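Local coordinates for protein beta-glucuronidase (uncultured Clostridium sp., PDB 6U7J) that hydrolyses beta-D-glucuronides as a gut bacterial glycosyl hydrolase of family 2, and probably takes part in the reactivation of estrogens, at residues F471-G476 against V521-E526; G508-A513 against L562-G567. One frame throughout, in Å; residues are numbered along the deposited sequence.

Interaction 1 of 2, residues F471-G476 against V521-E526; sequences FGWYVG and VIFSEE
Trp473 and Phe523 meet because of how each leaves its backbone. Trp473 holds CG anti to its own N (chi1 -166°), which sends the indole across to the turn at 521-524. Phe523 sets CG beside its N and anti to its carbonyl carbon (chi1 -67°), and this places one ring face before the indole. The pair forms a T-shaped (edge-to-face) stack. The six-membered ring of Trp473 supplies the edge, and the ring planes stand at 82°. CH2 of Trp473 lies over the centre of the Phe523 ring, 3.9 Å from Phe523 CE1. Beside it, CZ2 of Trp473 is 4.0 Å from the same Phe523 CE1.

Ile522 packs against the same end of the indole. Its CB is 3.5 Å from Trp473 CZ3, and its CG2 branch is 4.0 Å from that carbon. The approach to the indole is oblique.

The chain around Ile522 and Phe523 is a type II beta turn from Val521 to Ser524. Val521 O accepts two bonds, from Ser524 N at 3.0 Å and from Ser524 OG at 2.6 Å. The hydroxyl bond lies in the carbonyl plane, on a lone pair. Ser524 is also the N-cap of helix 525-540, where its OG bonds to Tyr527 N. Arg564 of the second subunit packs on Phe523.

The contact is thus buried and apolar. It joins the loop after strand 465-468 to the turn that leads into helix 525-540 in the TIM-barrel domain. Its hold comes from dispersion and the edge-to-face fit of the two rings, while the polar bonds shape the turn that presents Phe523.

Interaction 2 of 2, residues G508-A513 against L562-G567; sequences GADTIA and LKRVDG
Asp510 and Arg564 meet with their side chains crossing at about a right angle. The carboxylate and guanidinium planes are 29° apart. Asp510 OD1 and Arg564 NH1 are 4.0 Å apart, so the salt bridge is long. Water 2 spans the pair: it donates to Asp510 OD1 at 3.0 Å and accepts a weak bond from Arg564 NH1. The Arg564 chain bends at chi2 (-63°), and this fold returns its end to Asp510 although its CB points away. Each charge has a stronger partner elsewhere: Lys570 for Asp510 and Asp177 for Arg564.

The other oxygen of Asp510 reaches segment 562-567 through water 1. That water lies 2.9 Å from Asp510 OD2 and takes the N-H of Val565 at 2.9 Å. Gly567 O, at 3.0 Å, is a further acceptor for it. Lys569 N also bonds to Asp510 OD2.

Ile512 and Val565 also cross at about a right angle. The CD1 end of Ile512 comes to 4.2 Å from Val565 CB. Val565 of the second subunit packs on both residues, so this apolar patch continues across the subunit interface.

Both segments are loops of the TIM-barrel domain. Segment 508-513 follows strand 502-506 and leads toward helix 525-540, against which Thr511 packs. Segment 562-567 follows strand 545-551, the neighbouring parallel strand of the barrel, and precedes helix 581-592.

How the interactions relate
The two contacts lie about 11 Å apart, centre to centre, and their segments alternate along the chain. All four belong to the TIM-barrel domain. Interaction 1 is the more buried and rests on aromatic and aliphatic side chains. Interaction 2 is only partly buried and relies on charges, two waters and one apolar touch. They are joined directly. Phe523 O and Ile512 N are 2.9 Å apart in a probable backbone hydrogen bond. Tyr474 OH and Arg564 NH2 probably bond at 3.2 Å. Trp473 also packs on Asp510. Loops after strands 465-468, 502-506 and 545-551 are thereby tied together, and both contacts border the second subunit.

Interaction 1 of 2, residues F471-G476 against V521-E526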
loop_
_atom_site.group_PDB
_atom_site.type_symbol
_atom_site.label_atom_id
_atom_site.label_comp_id
_atom_site.label_asym_id
_atom_site.label_seq_id
_atom_site.Cartn_x
_atom_site.Cartn_y
_atom_site.Cartn_z
ATOM N N PHE B 471 19.114 -18.889 3.615
ATOM C CA PHE B 471 20.250 -18.025 3.366
ATOM C C PHE B 471 19.779 -16.757 2.667
ATOM O O PHE B 471 18.950 -16.800 1.757
ATOM C CB PHE B 471 21.295 -18.769 2.541
ATOM C CG PHE B 471 21.945 -19.917 3.291
ATOM C CD1 PHE B 471 22.708 -19.678 4.426
ATOM C CD2 PHE B 471 21.783 -21.223 2.871
ATOM C CE1 PHE B 471 23.307 -20.730 5.120
ATOM C CE2 PHE B 471 22.382 -22.273 3.557
ATOM C CZ PHE B 471 23.146 -22.024 4.675
ATOM N N GLY B 472 20.299 -15.620 3.115
ATOM C CA GLY B 472 19.807 -14.329 2.675
ATOM C C GLY B 472 18.624 -13.801 3.467
ATOM O O GLY B 472 18.164 -12.684 3.189
ATOM N N TRP B 473 18.091 -14.586 4.416
ATOM C CA TRP B 473 17.003 -14.112 5.258
ATOM C C TRP B 473 17.302 -14.357 6.733
ATOM O O TRP B 473 17.659 -13.420 7.446
ATOM C CB TRP B 473 15.672 -14.758 4.862
ATOM C CG TRP B 473 14.541 -14.019 5.496
ATOM C CD1 TRP B 473 13.811 -14.408 6.580
ATOM C CD2 TRP B 473 14.053 -12.721 5.123
ATOM N NE1 TRP B 473 12.880 -13.450 6.883
ATOM C CE2 TRP B 473 13.012 -12.399 6.010
ATOM C CE3 TRP B 473 14.388 -11.807 4.113
ATOM C CZ2 TRP B 473 12.308 -11.194 5.932
ATOM C CZ3 TRP B 473 13.679 -10.614 4.029
ATOM C CH2 TRP B 473 12.652 -10.319 4.928
ATOM N N TYR B 474 17.151 -15.599 7.214
ATOM C CA TYR B 474 17.482 -15.890 8.609
ATOM C C TYR B 474 18.988 -15.975 8.835
ATOM O O TYR B 474 19.452 -15.735 9.956
ATOM C CB TYR B 474 16.803 -17.191 9.077
ATOM C CG TYR B 474 15.305 -17.054 9.166
ATOM C CD1 TYR B 474 14.726 -15.983 9.855
ATOM C CD2 TYR B 474 14.461 -17.974 8.545
ATOM C CE1 TYR B 474 13.342 -15.839 9.930
ATOM C CE2 TYR B 474 13.087 -17.836 8.606
ATOM C CZ TYR B 474 12.535 -16.761 9.291
ATOM O OH TYR B 474 11.177 -16.620 9.353
ATOM N N VAL B 475 19.756 -16.302 7.794
ATOM C CA VAL B 475 21.217 -16.311 7.845
ATOM C C VAL B 475 21.736 -15.307 6.824
ATOM O O VAL B 475 21.427 -15.411 5.629
ATOM C CB VAL B 475 21.794 -17.711 7.568
ATOM C CG1 VAL B 475 23.311 -17.633 7.439
ATOM C CG2 VAL B 475 21.400 -18.664 8.678
ATOM N N GLY B 476 22.553 -14.362 7.282
ATOM C CA GLY B 476 23.068 -13.336 6.399
ATOM C C GLY B 476 21.980 -12.490 5.761
ATOM O O GLY B 476 21.970 -12.320 4.538
ATOM N N VAL B 521 16.318 -3.932 -0.905
ATOM C CA VAL B 521 16.464 -4.164 0.527
ATOM C C VAL B 521 15.516 -5.287 0.917
ATOM O O VAL B 521 14.501 -5.521 0.258
ATOM C CB VAL B 521 16.140 -2.918 1.379
ATOM C CG1 VAL B 521 17.117 -1.789 1.088
ATOM C CG2 VAL B 521 14.684 -2.479 1.137
ATOM N N ILE B 522 15.845 -5.978 2.013
ATOM C CA ILE B 522 14.931 -6.994 2.530
ATOM C C ILE B 522 13.547 -6.374 2.719
ATOM O O ILE B 522 13.424 -5.201 3.101
ATOM C CB ILE B 522 15.466 -7.596 3.843
ATOM C CG1 ILE B 522 15.495 -6.549 4.959
ATOM C CG2 ILE B 522 16.850 -8.192 3.631
ATOM C CD1 ILE B 522 15.912 -7.092 6.318
ATOM N N PHE B 523 12.507 -7.165 2.402
ATOM C CA PHE B 523 11.076 -6.817 2.394
ATOM C C PHE B 523 10.622 -6.228 1.065
ATOM O O PHE B 523 9.425 -6.177 0.790
ATOM C CB PHE B 523 10.698 -5.855 3.523
ATOM C CG PHE B 523 10.809 -6.459 4.887
ATOM C CD1 PHE B 523 9.916 -7.440 5.296
ATOM C CD2 PHE B 523 11.809 -6.054 5.766
ATOM C CE1 PHE B 523 10.017 -8.015 6.563
ATOM C CE2 PHE B 523 11.918 -6.635 7.022
ATOM C CZ PHE B 523 11.013 -7.609 7.420
ATOM N N SER B 524 11.549 -5.786 0.229
ATOM C CA SER B 524 11.165 -5.255 -1.069
ATOM C C SER B 524 10.921 -6.397 -2.049
ATOM O O SER B 524 11.458 -7.494 -1.891
ATOM C CB SER B 524 12.247 -4.310 -1.610
ATOM O OG SER B 524 13.372 -5.035 -2.089
ATOM N N GLU B 525 10.096 -6.130 -3.066
ATOM C CA GLU B 525 9.773 -7.159 -4.047
ATOM C C GLU B 525 10.990 -7.551 -4.868
ATOM O O GLU B 525 11.093 -8.699 -5.310
ATOM C CB GLU B 525 8.656 -6.683 -4.983
ATOM C CG GLU B 525 7.337 -6.333 -4.304
ATOM C CD GLU B 525 6.163 -6.272 -5.281
ATOM O OE1 GLU B 525 6.266 -6.879 -6.358
ATOM O OE2 GLU B 525 5.140 -5.604 -4.982
ATOM N N GLU B 526 11.906 -6.608 -5.108
ATOM C CA GLU B 526 13.104 -6.937 -5.872
ATOM C C GLU B 526 14.006 -7.879 -5.080
ATOM O O GLU B 526 14.612 -8.791 -5.651
ATOM C CB GLU B 526 13.840 -5.653 -6.264
ATOM C CG GLU B 526 13.067 -4.794 -7.274
ATOM C CD GLU B 526 11.911 -3.970 -6.651
ATOM O OE1 GLU B 526 11.859 -3.787 -5.406
ATOM O OE2 GLU B 526 11.058 -3.482 -7.426
#

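Interaction 2 of 2, residues G508-A513 against L562-G567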
loop_
_atom_site.group_PDB
_atom_site.type_symbol
_atom_site.label_atom_id
_atom_site.label_comp_id
_atom_site.label_asym_id
_atom_site.label_seq_id
_atom_site.Cartn_x
_atom_site.Cartn_y
_atom_site.Cartn_z
ATOM N N GLY B 508 13.202 -18.564 0.902
ATOM C CA GLY B 508 12.473 -17.381 0.460
ATOM C C GLY B 508 12.695 -16.199 1.396
ATOM O O GLY B 508 13.635 -16.184 2.189
ATOM N N ALA B 509 11.803 -15.213 1.281
ATOM C CA ALA B 509 12.007 -13.927 1.941
ATOM C C ALA B 509 10.670 -13.214 2.089
ATOM O O ALA B 509 9.859 -13.228 1.160
ATOM C CB ALA B 509 12.987 -13.059 1.140
ATOM N N ASP B 510 10.444 -12.591 3.251
ATOM C CA ASP B 510 9.225 -11.816 3.441
ATOM C C ASP B 510 9.229 -10.626 2.491
ATOM O O ASP B 510 10.255 -9.946 2.315
ATOM C CB ASP B 510 9.089 -11.325 4.883
ATOM C CG ASP B 510 8.677 -12.424 5.849
ATOM O OD1 ASP B 510 9.568 -13.193 6.279
ATOM O OD2 ASP B 510 7.467 -12.515 6.194
ATOM N N THR B 511 8.077 -10.379 1.872
ATOM C CA THR B 511 7.965 -9.356 0.840
ATOM C C THR B 511 6.655 -8.605 1.002
ATOM O O THR B 511 5.580 -9.218 0.971
ATOM C CB THR B 511 8.060 -9.992 -0.545
ATOM O OG1 THR B 511 9.265 -10.761 -0.599
ATOM C CG2 THR B 511 8.099 -8.911 -1.633
ATOM N N ILE B 512 6.739 -7.290 1.199
ATOM C CA ILE B 512 5.543 -6.458 1.276
ATOM C C ILE B 512 5.187 -6.022 -0.133
ATOM O O ILE B 512 5.960 -5.309 -0.782
ATOM C CB ILE B 512 5.741 -5.236 2.178
ATOM C CG1 ILE B 512 6.282 -5.630 3.562
ATOM C CG2 ILE B 512 4.416 -4.475 2.296
ATOM C CD1 ILE B 512 5.346 -6.575 4.353
ATOM N N ALA B 513 4.021 -6.444 -0.609
ATOM C CA ALA B 513 3.576 -6.010 -1.921
ATOM C C ALA B 513 3.625 -4.491 -2.001
ATOM O O ALA B 513 3.131 -3.783 -1.112
ATOM C CB ALA B 513 2.160 -6.517 -2.204
ATOM N N LEU B 562 6.877 -9.666 16.429
ATOM C CA LEU B 562 7.474 -8.457 15.859
ATOM C C LEU B 562 8.156 -8.682 14.507
ATOM O O LEU B 562 8.599 -7.706 13.878
ATOM C CB LEU B 562 8.470 -7.871 16.857
ATOM C CG LEU B 562 7.874 -7.434 18.206
ATOM C CD1 LEU B 562 8.769 -6.421 18.911
ATOM C CD2 LEU B 562 6.499 -6.849 18.047
ATOM N N LYS B 563 8.279 -9.925 14.057
ATOM C CA LYS B 563 8.831 -10.213 12.745
ATOM C C LYS B 563 7.761 -10.559 11.727
ATOM O O LYS B 563 8.099 -10.902 10.589
ATOM C CB LYS B 563 9.832 -11.358 12.829
ATOM C CG LYS B 563 11.099 -11.002 13.582
ATOM C CD LYS B 563 12.071 -12.173 13.575
ATOM C CE LYS B 563 13.055 -12.096 14.738
ATOM N NZ LYS B 563 13.233 -13.447 15.371
ATOM N N ARG B 564 6.487 -10.459 12.104
ATOM C CA ARG B 564 5.363 -10.953 11.306
ATOM C C ARG B 564 4.420 -9.783 11.013
ATOM O O ARG B 564 3.568 -9.449 11.843
ATOM C CB ARG B 564 4.663 -12.087 12.057
ATOM C CG ARG B 564 5.530 -13.379 12.244
ATOM C CD ARG B 564 5.891 -14.004 10.873
ATOM N NE ARG B 564 6.510 -15.345 10.912
ATOM C CZ ARG B 564 7.705 -15.632 10.385
ATOM N NH1 ARG B 564 8.421 -14.672 9.800
ATOM N NH2 ARG B 564 8.187 -16.865 10.446
ATOM N N VAL B 565 4.577 -9.143 9.850
ATOM C CA VAL B 565 3.778 -7.966 9.478
ATOM C C VAL B 565 2.387 -8.448 9.065
ATOM O O VAL B 565 2.168 -8.816 7.914
ATOM C CB VAL B 565 4.443 -7.146 8.364
ATOM C CG1 VAL B 565 3.696 -5.838 8.146
ATOM C CG2 VAL B 565 5.897 -6.830 8.701
ATOM N N ASP B 566 1.433 -8.428 9.993
ATOM C CA ASP B 566 0.119 -9.047 9.768
ATOM C C ASP B 566 0.268 -10.447 9.155
ATOM O O ASP B 566 -0.422 -10.818 8.200
ATOM C CB ASP B 566 -0.780 -8.161 8.898
ATOM C CG ASP B 566 -2.256 -8.609 8.923
ATOM O OD1 ASP B 566 -2.674 -9.296 9.890
ATOM O OD2 ASP B 566 -3.002 -8.283 7.971
ATOM N N GLY B 567 1.187 -11.228 9.718
ATOM C CA GLY B 567 1.380 -12.605 9.321
ATOM C C GLY B 567 2.683 -12.824 8.573
ATOM O O GLY B 567 3.621 -12.021 8.628
HETATM O O HOH W 1 6.094 -10.479 7.797
HETATM O O HOH W 2 10.941 -13.141 8.989
#